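PDB 3EDP: Lin2111 protein from Listeria innocua, which is of undetermined function but probably acts as a DNA-binding transcription regulator of the GntR family, with a winged-helix domain joined to a UTRA domain. Local coordinates for residues I106-K111 against N122-S127; G148-L153 against P216-Y221; P9-I14 against I50-D55; K17-I22 against E60-R65. One frame throughout, in Å; residues are numbered along the deposited sequence.

Contact 1. Residues I106-K111 against N122-S127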
loop_
_atom_site.group_PDB
_atom_site.type_symbol
_atom_site.label_atom_id
_atom_site.label_comp_id
_atom_site.label_asym_id
_atom_site.label_seq_id
_atom_site.Cartn_x
_atom_site.Cartn_y
_atom_site.Cartn_z
ATOM N N ILE A 106 -0.400 -24.001 5.007
ATOM C CA ILE A 106 -0.891 -23.585 6.309
ATOM C C ILE A 106 0.103 -24.017 7.377
ATOM O O ILE A 106 0.671 -25.108 7.303
ATOM C CB ILE A 106 -2.242 -24.243 6.606
ATOM C CG1 ILE A 106 -3.233 -23.950 5.474
ATOM C CG2 ILE A 106 -2.764 -23.804 7.963
ATOM C CD1 ILE A 106 -4.531 -24.721 5.587
ATOM N N ARG A 107 0.298 -23.164 8.373
ATOM C CA ARG A 107 1.247 -23.414 9.446
ATOM C C ARG A 107 0.765 -22.668 10.686
ATOM O O ARG A 107 -0.086 -21.784 10.595
ATOM C CB ARG A 107 2.611 -22.861 9.047
ATOM C CG ARG A 107 2.509 -21.397 8.576
ATOM C CD ARG A 107 3.852 -20.669 8.563
ATOM N NE ARG A 107 4.202 -20.155 9.883
ATOM C CZ ARG A 107 5.360 -19.565 10.171
ATOM N NH1 ARG A 107 6.286 -19.420 9.231
ATOM N NH2 ARG A 107 5.597 -19.122 11.403
ATOM N N LYS A 108 1.322 -23.008 11.842
ATOM C CA LYS A 108 1.039 -22.245 13.050
ATOM C C LYS A 108 1.627 -20.850 12.923
ATOM O O LYS A 108 2.614 -20.642 12.215
ATOM C CB LYS A 108 1.595 -22.948 14.287
ATOM C CG LYS A 108 0.654 -23.995 14.868
ATOM C CD LYS A 108 1.388 -24.989 15.757
ATOM C CE LYS A 108 2.218 -25.955 14.924
ATOM N NZ LYS A 108 2.554 -27.199 15.674
ATOM N N ALA A 109 1.009 -19.890 13.600
ATOM C CA ALA A 109 1.471 -18.514 13.549
ATOM C C ALA A 109 2.861 -18.399 14.160
ATOM O O ALA A 109 3.725 -17.710 13.621
ATOM C CB ALA A 109 0.483 -17.593 14.273
ATOM N N GLY A 110 3.070 -19.080 15.284
ATOM C CA GLY A 110 4.303 -18.939 16.042
ATOM C C GLY A 110 4.341 -17.615 16.793
ATOM O O GLY A 110 3.487 -16.752 16.582
ATOM N N LYS A 111 5.336 -17.452 17.658
ATOM C CA LYS A 111 5.447 -16.265 18.508
ATOM C C LYS A 111 5.478 -14.942 17.750
ATOM O O LYS A 111 4.768 -14.003 18.102
ATOM C CB LYS A 111 6.682 -16.359 19.410
ATOM C CG LYS A 111 6.374 -16.783 20.836
ATOM C CD LYS A 111 5.726 -18.157 20.882
ATOM C CE LYS A 111 4.741 -18.249 22.031
ATOM N NZ LYS A 111 3.639 -17.264 21.850
ATOM N N ASN A 122 -0.527 -20.815 18.347
ATOM C CA ASN A 122 -0.874 -22.115 17.779
ATOM C C ASN A 122 -1.992 -22.037 16.744
ATOM O O ASN A 122 -2.348 -23.037 16.123
ATOM C CB ASN A 122 -1.275 -23.085 18.890
ATOM C CG ASN A 122 -2.395 -22.543 19.757
ATOM O OD1 ASN A 122 -2.255 -21.492 20.387
ATOM N ND2 ASN A 122 -3.516 -23.256 19.795
ATOM N N GLU A 123 -2.552 -20.849 16.563
ATOM C CA GLU A 123 -3.576 -20.651 15.547
ATOM C C GLU A 123 -2.928 -20.579 14.167
ATOM O O GLU A 123 -1.739 -20.290 14.047
ATOM C CB GLU A 123 -4.406 -19.405 15.859
ATOM C CG GLU A 123 -5.252 -19.564 17.123
ATOM C CD GLU A 123 -5.996 -18.301 17.505
ATOM O OE1 GLU A 123 -7.180 -18.411 17.887
ATOM O OE2 GLU A 123 -5.405 -17.202 17.423
ATOM N N LEU A 124 -3.706 -20.857 13.129
ATOM C CA LEU A 124 -3.139 -21.079 11.810
ATOM C C LEU A 124 -3.137 -19.845 10.913
ATOM O O LEU A 124 -4.011 -18.984 11.017
ATOM C CB LEU A 124 -3.878 -22.225 11.118
ATOM C CG LEU A 124 -3.949 -23.517 11.935
ATOM C CD1 LEU A 124 -4.835 -24.535 11.231
ATOM C CD2 LEU A 124 -2.550 -24.079 12.184
ATOM N N VAL A 125 -2.151 -19.788 10.022
ATOM C CA VAL A 125 -2.063 -18.760 8.999
ATOM C C VAL A 125 -1.689 -19.406 7.672
ATOM O O VAL A 125 -1.029 -20.443 7.644
ATOM C CB VAL A 125 -0.997 -17.674 9.342
ATOM C CG1 VAL A 125 -1.300 -17.023 10.686
ATOM C CG2 VAL A 125 0.413 -18.266 9.339
ATOM N N TYR A 126 -2.126 -18.797 6.575
ATOM C CA TYR A 126 -1.643 -19.173 5.259
ATOM C C TYR A 126 -0.317 -18.482 5.017
ATOM O O TYR A 126 -0.131 -17.317 5.380
ATOM C CB TYR A 126 -2.610 -18.731 4.169
ATOM C CG TYR A 126 -3.923 -19.459 4.159
ATOM C CD1 TYR A 126 -4.006 -20.766 3.686
ATOM C CD2 TYR A 126 -5.086 -18.837 4.602
ATOM C CE1 TYR A 126 -5.208 -21.441 3.666
ATOM C CE2 TYR A 126 -6.297 -19.499 4.580
ATOM C CZ TYR A 126 -6.347 -20.805 4.114
ATOM O OH TYR A 126 -7.543 -21.475 4.088
ATOM N N SER A 127 0.599 -19.199 4.390
ATOM C CA SER A 127 1.875 -18.635 4.004
ATOM C C SER A 127 2.012 -18.809 2.508
ATOM O O SER A 127 1.946 -19.928 1.997
ATOM C CB SER A 127 3.017 -19.344 4.726
ATOM O OG SER A 127 4.260 -18.782 4.354
#
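Ile106 and Tyr126 face each other as a non-hydrogen-bonded antiparallel pair, their side chains side by side and pointing the same way, with Ile106 CG1 3.7 Å from Tyr126 CE1. The other branch of the isoleucine, CG2, packs on Leu124 CB at 3.7 Å. That branch lies anti to its own backbone nitrogen (chi1 -55° for CG1), which sends the two arms to different partners. This apolar side is buried and close-fitting. Arg107 and Val125 form the hydrogen-bonded pair: Arg107 N to Val125 O at 3.1 Å and Val125 N to Arg107 O at 2.9 Å. A third backbone bond, Ala109 N to Glu123 O (2.8 Å), follows just past the end of strand 99-108.

The Arg107 face is looser and more open. Arg107 lays CG alongside Val125 CG2 and CD near Ser127 CB, then bends at chi3 (-83°) toward the following residue, where NE donates to Lys108 O at 2.9 Å, nearly within the guanidinium plane; NH2 is also hydrogen-bonded to a glycerol, probably from the crystallisation liquor. At the strand end, Lys108 lays CG against Asn122 O and its amine leads off.

The strands connect through helix 110-117; 99-108 is outermost in the UTRA sheet within this chain, with 124-134 next to it. Strand 137-146 flanks Val125 and Ser127, whereas Ile106 and Leu124 meet Tyr72 of the DNA-binding domain's wing.

Contact 2. Residues G148-L153 against P216-Y221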
loop_
_atom_site.group_PDB
_atom_site.type_symbol
_atom_site.label_atom_id
_atom_site.label_comp_id
_atom_site.label_asym_id
_atom_site.label_seq_id
_atom_site.Cartn_x
_atom_site.Cartn_y
_atom_site.Cartn_z
ATOM N N GLY A 148 -8.400 -17.638 10.279
ATOM C CA GLY A 148 -9.613 -17.105 10.882
ATOM C C GLY A 148 -10.099 -15.794 10.285
ATOM O O GLY A 148 -11.218 -15.365 10.548
ATOM N N LEU A 149 -9.256 -15.152 9.485
ATOM C CA LEU A 149 -9.604 -13.885 8.859
ATOM C C LEU A 149 -9.952 -14.091 7.383
ATOM O O LEU A 149 -10.576 -13.236 6.757
ATOM C CB LEU A 149 -8.440 -12.896 8.991
ATOM C CG LEU A 149 -8.395 -11.956 10.202
ATOM C CD1 LEU A 149 -9.161 -12.502 11.398
ATOM C CD2 LEU A 149 -6.963 -11.612 10.576
ATOM N N TYR A 150 -9.518 -15.221 6.826
ATOM C CA TYR A 150 -9.860 -15.593 5.450
ATOM C C TYR A 150 -10.480 -17.002 5.393
ATOM O O TYR A 150 -10.096 -17.825 4.558
ATOM C CB TYR A 150 -8.624 -15.482 4.540
ATOM C CG TYR A 150 -8.048 -14.078 4.512
ATOM C CD1 TYR A 150 -8.284 -13.228 3.438
ATOM C CD2 TYR A 150 -7.302 -13.592 5.581
ATOM C CE1 TYR A 150 -7.775 -11.941 3.418
ATOM C CE2 TYR A 150 -6.799 -12.300 5.572
ATOM C CZ TYR A 150 -7.036 -11.482 4.487
ATOM O OH TYR A 150 -6.543 -10.198 4.472
ATOM N N PRO A 151 -11.464 -17.267 6.274
ATOM C CA PRO A 151 -12.036 -18.605 6.496
ATOM C C PRO A 151 -12.663 -19.247 5.259
ATOM O O PRO A 151 -12.606 -20.464 5.120
ATOM C CB PRO A 151 -13.137 -18.334 7.536
ATOM C CG PRO A 151 -13.501 -16.908 7.308
ATOM C CD PRO A 151 -12.165 -16.261 7.090
ATOM N N ASP A 152 -13.249 -18.445 4.377
ATOM C CA ASP A 152 -14.070 -18.992 3.299
ATOM C C ASP A 152 -13.345 -19.168 1.966
ATOM O O ASP A 152 -13.915 -19.691 1.007
ATOM C CB ASP A 152 -15.329 -18.137 3.115
ATOM C CG ASP A 152 -16.200 -18.110 4.360
ATOM O OD1 ASP A 152 -16.415 -19.187 4.960
ATOM O OD2 ASP A 152 -16.668 -17.014 4.738
ATOM N N LEU A 153 -12.092 -18.737 1.904
ATOM C CA LEU A 153 -11.328 -18.835 0.668
ATOM C C LEU A 153 -10.880 -20.268 0.381
ATOM O O LEU A 153 -10.286 -20.919 1.234
ATOM C CB LEU A 153 -10.098 -17.924 0.730
ATOM C CG LEU A 153 -10.294 -16.435 0.437
ATOM C CD1 LEU A 153 -11.216 -15.800 1.459
ATOM C CD2 LEU A 153 -8.946 -15.727 0.416
ATOM N N PRO A 216 -4.819 -5.836 12.567
ATOM C CA PRO A 216 -4.003 -6.341 11.455
ATOM C C PRO A 216 -4.696 -7.544 10.834
ATOM O O PRO A 216 -5.153 -8.422 11.560
ATOM C CB PRO A 216 -2.702 -6.785 12.137
ATOM C CG PRO A 216 -2.751 -6.208 13.528
ATOM C CD PRO A 216 -4.204 -6.125 13.873
ATOM N N ILE A 217 -4.793 -7.573 9.512
ATOM C CA ILE A 217 -5.446 -8.681 8.828
ATOM C C ILE A 217 -4.491 -9.408 7.894
ATOM O O ILE A 217 -4.755 -10.545 7.491
ATOM C CB ILE A 217 -6.692 -8.215 8.032
ATOM C CG1 ILE A 217 -6.292 -7.213 6.948
ATOM C CG2 ILE A 217 -7.743 -7.617 8.977
ATOM C CD1 ILE A 217 -7.468 -6.717 6.109
ATOM N N ALA A 218 -3.376 -8.767 7.557
ATOM C CA ALA A 218 -2.418 -9.387 6.643
ATOM C C ALA A 218 -1.026 -8.773 6.748
ATOM O O ALA A 218 -0.872 -7.609 7.112
ATOM C CB ALA A 218 -2.922 -9.307 5.208
ATOM N N ILE A 219 -0.015 -9.571 6.433
ATOM C CA ILE A 219 1.358 -9.091 6.394
ATOM C C ILE A 219 1.994 -9.484 5.078
ATOM O O ILE A 219 1.802 -10.610 4.601
ATOM C CB ILE A 219 2.210 -9.718 7.510
ATOM C CG1 ILE A 219 1.662 -9.344 8.883
ATOM C CG2 ILE A 219 3.657 -9.270 7.377
ATOM C CD1 ILE A 219 2.278 -10.143 10.000
ATOM N N GLN A 220 2.765 -8.567 4.506
ATOM C CA GLN A 220 3.536 -8.848 3.296
ATOM C C GLN A 220 4.979 -8.394 3.448
ATOM O O GLN A 220 5.249 -7.324 3.994
ATOM C CB GLN A 220 2.918 -8.139 2.098
ATOM C CG GLN A 220 3.643 -8.383 0.778
ATOM C CD GLN A 220 2.895 -7.748 -0.392
ATOM O OE1 GLN A 220 2.079 -6.855 -0.195
ATOM N NE2 GLN A 220 3.154 -8.227 -1.604
ATOM N N TYR A 221 5.905 -9.223 2.982
ATOM C CA TYR A 221 7.308 -8.851 2.922
ATOM C C TYR A 221 7.708 -8.922 1.468
ATOM O O TYR A 221 7.491 -9.934 0.811
ATOM C CB TYR A 221 8.181 -9.797 3.749
ATOM C CG TYR A 221 7.820 -9.845 5.210
ATOM C CD1 TYR A 221 8.089 -8.769 6.047
ATOM C CD2 TYR A 221 7.202 -10.963 5.755
ATOM C CE1 TYR A 221 7.755 -8.807 7.393
ATOM C CE2 TYR A 221 6.870 -11.013 7.097
ATOM C CZ TYR A 221 7.155 -9.933 7.911
ATOM O OH TYR A 221 6.824 -9.980 9.244
#
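A classic beta bulge in the antiparallel sheet of the UTRA domain receives this contact: Ile217 and Ala218, on strand 215-225, both face Phe209 of the neighbouring strand 201-211. Against them lies the loop that follows strand 137-146, which turns through a type I beta turn from Tyr150 to Leu153. Two side chains of the loop, Leu149 and Tyr150, make the approach.

Leu149 comes in with a single methyl. Its CD2 sits 3.7 Å from Ile217 CA and 3.8 Å from Pro216 O, so the leucine rests mainly on the backbone of the strand and only lightly on the isoleucine side chain. Tyr172 lies beside both Leu149 and Ile217 and extends this apolar patch.

Tyr150 reaches farther. Its CG is anti to the carbonyl carbon (chi1 -60°), and from there the ring carries its hydroxyl end to the bulge, between Ile217 and Ala218. Tyr150 is buried, and its hydroxyl is hydrogen-bonded to Val167 O at the end of helix 163-167. Toward the strand the hydroxyl end makes packing contacts: Tyr150 OH is 3.5 Å from Ile217 O, 3.8 Å from Ala218 CB and 3.9 Å from Ile217 CG1. Leu145 touches both Tyr150 and Ala218, tying the loop to the strand that precedes it. The nearest approach of all is made by the ring edge, where Ile217 O lies near the ring plane, 3.3 Å from Tyr150 CE2.

Contact 3. Residues P9-I14 against I50-D55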
loop_
_atom_site.group_PDB
_atom_site.type_symbol
_atom_site.label_atom_id
_atom_site.label_comp_id
_atom_site.label_asym_id
_atom_site.label_seq_id
_atom_site.Cartn_x
_atom_site.Cartn_y
_atom_site.Cartn_z
ATOM N N PRO A 9 -0.854 -52.101 8.313
ATOM C CA PRO A 9 -1.588 -51.780 9.546
ATOM C C PRO A 9 -2.801 -50.873 9.280
ATOM O O PRO A 9 -2.826 -50.120 8.304
ATOM C CB PRO A 9 -0.532 -51.060 10.401
ATOM C CG PRO A 9 0.474 -50.566 9.396
ATOM C CD PRO A 9 0.551 -51.671 8.395
ATOM N N LEU A 10 -3.795 -50.949 10.157
ATOM C CA LEU A 10 -5.067 -50.265 9.951
ATOM C C LEU A 10 -4.962 -48.734 9.831
ATOM O O LEU A 10 -5.637 -48.121 9.003
ATOM C CB LEU A 10 -6.060 -50.642 11.058
ATOM C CG LEU A 10 -7.434 -49.987 10.883
ATOM C CD1 LEU A 10 -8.099 -50.476 9.600
ATOM C CD2 LEU A 10 -8.320 -50.233 12.099
ATOM N N PHE A 11 -4.126 -48.108 10.648
ATOM C CA PHE A 11 -3.993 -46.656 10.536
ATOM C C PHE A 11 -3.509 -46.249 9.139
ATOM O O PHE A 11 -3.932 -45.225 8.599
ATOM C CB PHE A 11 -3.119 -46.063 11.650
ATOM C CG PHE A 11 -1.644 -46.333 11.492
ATOM C CD1 PHE A 11 -0.822 -45.410 10.855
ATOM C CD2 PHE A 11 -1.076 -47.491 12.010
ATOM C CE1 PHE A 11 0.545 -45.640 10.721
ATOM C CE2 PHE A 11 0.291 -47.734 11.874
ATOM C CZ PHE A 11 1.102 -46.807 11.229
ATOM N N GLU A 12 -2.647 -47.067 8.540
ATOM C CA GLU A 12 -2.160 -46.773 7.192
ATOM C C GLU A 12 -3.255 -46.975 6.151
ATOM O O GLU A 12 -3.348 -46.214 5.186
ATOM C CB GLU A 12 -0.944 -47.631 6.837
ATOM C CG GLU A 12 0.350 -47.180 7.476
ATOM C CD GLU A 12 1.522 -48.077 7.107
ATOM O OE1 GLU A 12 1.380 -48.893 6.169
ATOM O OE2 GLU A 12 2.584 -47.967 7.758
ATOM N N VAL A 13 -4.077 -48.004 6.342
ATOM C CA VAL A 13 -5.206 -48.230 5.441
ATOM C C VAL A 13 -6.136 -47.022 5.486
ATOM O O VAL A 13 -6.553 -46.499 4.448
ATOM C CB VAL A 13 -5.985 -49.518 5.796
ATOM C CG1 VAL A 13 -7.230 -49.656 4.917
ATOM C CG2 VAL A 13 -5.091 -50.731 5.640
ATOM N N ILE A 14 -6.431 -46.559 6.698
ATOM C CA ILE A 14 -7.308 -45.406 6.877
ATOM C C ILE A 14 -6.693 -44.103 6.348
ATOM O O ILE A 14 -7.380 -43.312 5.708
ATOM C CB ILE A 14 -7.791 -45.280 8.343
ATOM C CG1 ILE A 14 -8.741 -46.437 8.670
ATOM C CG2 ILE A 14 -8.513 -43.960 8.572
ATOM C CD1 ILE A 14 -9.244 -46.409 10.077
ATOM N N ILE A 50 -7.278 -43.374 14.501
ATOM C CA ILE A 50 -7.482 -42.144 13.740
ATOM C C ILE A 50 -6.323 -41.170 13.974
ATOM O O ILE A 50 -5.822 -40.539 13.036
ATOM C CB ILE A 50 -8.814 -41.469 14.107
ATOM C CG1 ILE A 50 -9.995 -42.322 13.630
ATOM C CG2 ILE A 50 -8.888 -40.058 13.527
ATOM C CD1 ILE A 50 -9.949 -42.704 12.163
ATOM N N ARG A 51 -5.873 -41.076 15.221
ATOM C CA ARG A 51 -4.786 -40.144 15.545
ATOM C C ARG A 51 -3.513 -40.524 14.789
ATOM O O ARG A 51 -2.760 -39.661 14.325
ATOM C CB ARG A 51 -4.525 -40.078 17.054
ATOM C CG ARG A 51 -3.301 -39.226 17.423
ATOM C CD ARG A 51 -3.056 -39.179 18.930
ATOM N NE ARG A 51 -2.790 -40.501 19.497
ATOM C CZ ARG A 51 -3.619 -41.147 20.314
ATOM N NH1 ARG A 51 -3.293 -42.348 20.783
ATOM N NH2 ARG A 51 -4.773 -40.592 20.669
ATOM N N ARG A 52 -3.293 -41.827 14.643
ATOM C CA ARG A 52 -2.139 -42.326 13.901
ATOM C C ARG A 52 -2.264 -42.086 12.396
ATOM O O ARG A 52 -1.280 -41.768 11.733
ATOM C CB ARG A 52 -1.922 -43.810 14.180
ATOM C CG ARG A 52 -1.408 -44.104 15.585
ATOM C CD ARG A 52 -1.584 -45.579 15.917
ATOM N NE ARG A 52 -0.835 -45.975 17.102
ATOM C CZ ARG A 52 -0.949 -47.158 17.695
ATOM N NH1 ARG A 52 -1.806 -48.064 17.215
ATOM N NH2 ARG A 52 -0.206 -47.431 18.769
ATOM N N ALA A 53 -3.468 -42.261 11.863
ATOM C CA ALA A 53 -3.716 -41.993 10.454
ATOM C C ALA A 53 -3.438 -40.521 10.156
ATOM O O ALA A 53 -2.748 -40.194 9.189
ATOM C CB ALA A 53 -5.159 -42.346 10.083
ATOM N N VAL A 54 -3.979 -39.641 10.995
ATOM C CA VAL A 54 -3.807 -38.207 10.817
ATOM C C VAL A 54 -2.327 -37.810 10.960
ATOM O O VAL A 54 -1.816 -37.046 10.143
ATOM C CB VAL A 54 -4.715 -37.382 11.779
ATOM C CG1 VAL A 54 -4.428 -35.876 11.655
ATOM C CG2 VAL A 54 -6.190 -37.656 11.491
ATOM N N ASP A 55 -1.642 -38.341 11.978
ATOM C CA ASP A 55 -0.202 -38.084 12.145
ATOM C C ASP A 55 0.531 -38.362 10.839
ATOM O O ASP A 55 1.420 -37.618 10.437
ATOM C CB ASP A 55 0.416 -38.982 13.219
ATOM C CG ASP A 55 0.094 -38.541 14.627
ATOM O OD1 ASP A 55 -0.534 -37.476 14.819
ATOM O OD2 ASP A 55 0.480 -39.285 15.555
#
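With chi1 at 74°, Phe11 carries CG between its backbone nitrogen and carbonyl carbon, and this places the ring beside the start of the Arg52 side chain. Ile14, one turn later, has CG2 anti to the backbone nitrogen, which aims that methyl at helix 47-59. Phe11 CB meets Arg52 CB at 3.6 Å; the two side chains cross at about a right angle, and the arginine then runs extended away from the ring, whose plane is 56° from that of the guanidinium. Glu12 CG, from within the same helix, lies over one face of the ring, toward its rim.

Ala53 allows the backbones to come close. Its CB touches Phe11 O at 3.5 Å and Ile14 CG2 at 4.0 Å, and the CA atoms of Phe11 and Ala53 are 4.7 Å apart. Deeper in, Ile14 CG2 meets Ile50 CD1 at 4.1 Å, and Ile50 continues onto Leu39 of helix 36-42. Phe11 and Arg52 lie toward the outside.

The short helix axes pass 8.0 Å apart at 58°. Such packing of the first helix on the third belongs to the three-helix core of the GntR-type winged helix-turn-helix, in which helix 47-59 is probably the DNA-recognition helix.

Contact 4. Residues K17-I22 against E60-R65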
loop_
_atom_site.group_PDB
_atom_site.type_symbol
_atom_site.label_atom_id
_atom_site.label_comp_id
_atom_site.label_asym_id
_atom_site.label_seq_id
_atom_site.Cartn_x
_atom_site.Cartn_y
_atom_site.Cartn_z
ATOM N N LYS A 17 -7.253 -43.942 2.668
ATOM C CA LYS A 17 -8.630 -43.612 2.311
ATOM C C LYS A 17 -8.900 -42.118 2.463
ATOM O O LYS A 17 -9.577 -41.513 1.629
ATOM C CB LYS A 17 -9.622 -44.446 3.134
ATOM C CG LYS A 17 -9.545 -45.946 2.821
ATOM C CD LYS A 17 -10.760 -46.711 3.316
ATOM C CE LYS A 17 -10.593 -47.168 4.761
ATOM N NZ LYS A 17 -11.656 -48.144 5.177
ATOM N N ILE A 18 -8.362 -41.515 3.519
ATOM C CA ILE A 18 -8.492 -40.072 3.682
ATOM C C ILE A 18 -7.747 -39.346 2.561
ATOM O O ILE A 18 -8.225 -38.346 2.025
ATOM C CB ILE A 18 -7.979 -39.599 5.049
ATOM C CG1 ILE A 18 -8.858 -40.184 6.153
ATOM C CG2 ILE A 18 -7.977 -38.053 5.120
ATOM C CD1 ILE A 18 -8.179 -40.270 7.479
ATOM N N LYS A 19 -6.576 -39.863 2.212
ATOM C CA LYS A 19 -5.794 -39.314 1.113
ATOM C C LYS A 19 -6.606 -39.361 -0.185
ATOM O O LYS A 19 -6.603 -38.409 -0.964
ATOM C CB LYS A 19 -4.495 -40.104 0.961
ATOM C CG LYS A 19 -3.328 -39.312 0.406
ATOM C CD LYS A 19 -2.060 -40.156 0.404
ATOM C CE LYS A 19 -1.881 -40.885 1.730
ATOM N NZ LYS A 19 -0.802 -41.914 1.659
ATOM N N ASP A 20 -7.305 -40.472 -0.409
ATOM C CA ASP A 20 -8.168 -40.611 -1.582
ATOM C C ASP A 20 -9.224 -39.514 -1.614
ATOM O O ASP A 20 -9.443 -38.880 -2.647
ATOM C CB ASP A 20 -8.854 -41.979 -1.601
ATOM C CG ASP A 20 -7.877 -43.121 -1.802
ATOM O OD1 ASP A 20 -6.719 -42.856 -2.193
ATOM O OD2 ASP A 20 -8.266 -44.287 -1.564
ATOM N N SER A 21 -9.881 -39.303 -0.478
ATOM C CA SER A 21 -10.904 -38.273 -0.366
ATOM C C SER A 21 -10.328 -36.897 -0.673
ATOM O O SER A 21 -10.969 -36.077 -1.332
ATOM C CB SER A 21 -11.524 -38.283 1.029
ATOM O OG SER A 21 -12.178 -39.517 1.273
ATOM N N ILE A 22 -9.118 -36.648 -0.187
ATOM C CA ILE A 22 -8.440 -35.386 -0.448
ATOM C C ILE A 22 -8.158 -35.231 -1.939
ATOM O O ILE A 22 -8.343 -34.156 -2.504
ATOM C CB ILE A 22 -7.130 -35.270 0.357
ATOM C CG1 ILE A 22 -7.447 -35.148 1.849
ATOM C CG2 ILE A 22 -6.308 -34.070 -0.116
ATOM C CD1 ILE A 22 -6.239 -34.999 2.731
ATOM N N GLU A 60 3.091 -36.235 5.972
ATOM C CA GLU A 60 3.140 -36.174 4.517
ATOM C C GLU A 60 2.803 -34.779 3.993
ATOM O O GLU A 60 2.869 -34.532 2.792
ATOM C CB GLU A 60 2.192 -37.204 3.897
ATOM C CG GLU A 60 2.728 -38.627 3.885
ATOM C CD GLU A 60 1.701 -39.640 3.388
ATOM O OE1 GLU A 60 0.495 -39.443 3.647
ATOM O OE2 GLU A 60 2.100 -40.636 2.746
ATOM N N GLY A 61 2.438 -33.875 4.898
ATOM C CA GLY A 61 2.102 -32.512 4.530
ATOM C C GLY A 61 0.773 -32.376 3.803
ATOM O O GLY A 61 0.588 -31.455 3.018
ATOM N N LEU A 62 -0.157 -33.289 4.067
ATOM C CA LEU A 62 -1.448 -33.279 3.390
ATOM C C LEU A 62 -2.550 -32.626 4.218
ATOM O O LEU A 62 -3.534 -32.143 3.670
ATOM C CB LEU A 62 -1.850 -34.702 3.009
ATOM C CG LEU A 62 -0.822 -35.374 2.102
ATOM C CD1 LEU A 62 -1.078 -36.869 1.981
ATOM C CD2 LEU A 62 -0.821 -34.704 0.737
ATOM N N VAL A 63 -2.388 -32.621 5.538
ATOM C CA VAL A 63 -3.359 -32.000 6.423
ATOM C C VAL A 63 -2.634 -31.349 7.585
ATOM O O VAL A 63 -1.462 -31.620 7.838
ATOM C CB VAL A 63 -4.384 -33.029 7.010
ATOM C CG1 VAL A 63 -4.795 -34.053 5.979
ATOM C CG2 VAL A 63 -3.808 -33.709 8.223
ATOM N N VAL A 64 -3.343 -30.501 8.307
ATOM C CA VAL A 64 -2.773 -29.858 9.477
ATOM C C VAL A 64 -3.842 -29.798 10.559
ATOM O O VAL A 64 -5.031 -29.651 10.264
ATOM C CB VAL A 64 -2.251 -28.435 9.135
ATOM C CG1 VAL A 64 -3.345 -27.613 8.469
ATOM C CG2 VAL A 64 -1.722 -27.738 10.382
ATOM N N ARG A 65 -3.426 -29.949 11.808
ATOM C CA ARG A 65 -4.357 -29.874 12.923
ATOM C C ARG A 65 -4.520 -28.437 13.393
ATOM O O ARG A 65 -3.563 -27.665 13.388
ATOM C CB ARG A 65 -3.863 -30.714 14.100
ATOM C CG ARG A 65 -3.867 -32.228 13.871
ATOM C CD ARG A 65 -3.530 -32.941 15.177
ATOM N NE ARG A 65 -3.873 -34.360 15.157
ATOM C CZ ARG A 65 -3.004 -35.339 14.930
ATOM N NH1 ARG A 65 -1.726 -35.054 14.701
ATOM N NH2 ARG A 65 -3.414 -36.603 14.938
#
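Lys19 and Glu60 meet at about a right angle, the lysine rising from helix 10-23 and the glutamate reaching over from just past the end of helix 47-59. The Lys19 chain leaves with CG anti to the backbone nitrogen (chi1 -151°) and bends at chi3 (-46°), which carries its amine round to the carboxylate. The salt bridge is long: Lys19 NZ lies 3.4 Å from Glu60 OE2, and the hydrogen bond it contains is weak. Glu60 OE1 is equally near NZ, so the amine approaches both carboxylate oxygens without a short bond to either. Glu60 lies exposed at the surface, where solvent would be expected to moderate the attraction.

Beneath the ion pair, the aliphatic part of Lys19 passes obliquely over Leu62, with Lys19 CG 3.7 Å from Leu62 CD1. Here the chain has just left helix 47-59 through a Schellman motif, in which Gly61 takes a positive phi (72°), and Leu62 leads it into strand 63-66. That strand and strand 70-73 form the two-stranded wing of the winged helix-turn-helix domain, and the contact sets the first helix against the base of this wing.

Ile22 supplies the second apolar meeting. It crosses Val63 at about a right angle, and the end of its chain does the touching: Ile22 CD1 is 3.7 Å from Val63 CG1 and 4.0 Å from Leu62 O. Val73 of the other wing strand also packs on Ile22, while Val63 reaches Leu57 and Val58 of helix 47-59.

Contacts 3 and 4 lie in the GntR-type domain, contacts 1 and 2 in the UTRA domain, which follows it; contact 1 closes before contact 2 opens. Contacts 3 and 4 share helix 10-23, with centres about 11 Å apart and segments that alternate; the Asp55-Arg65 salt bridge joins the probable recognition helix 47-59 to the wing. Contacts 1 and 2 reach the same six-stranded sheet, their centres also about 11 Å apart, and Tyr126 packs near the loop of contact 2. Ile106 and Leu124 of contact 1 touch Val64 of contact 4, whereas the centres of contacts 2 and 3 are about 32 Å apart. The wing thus packs on the ends of strands 99-108 and 124-134.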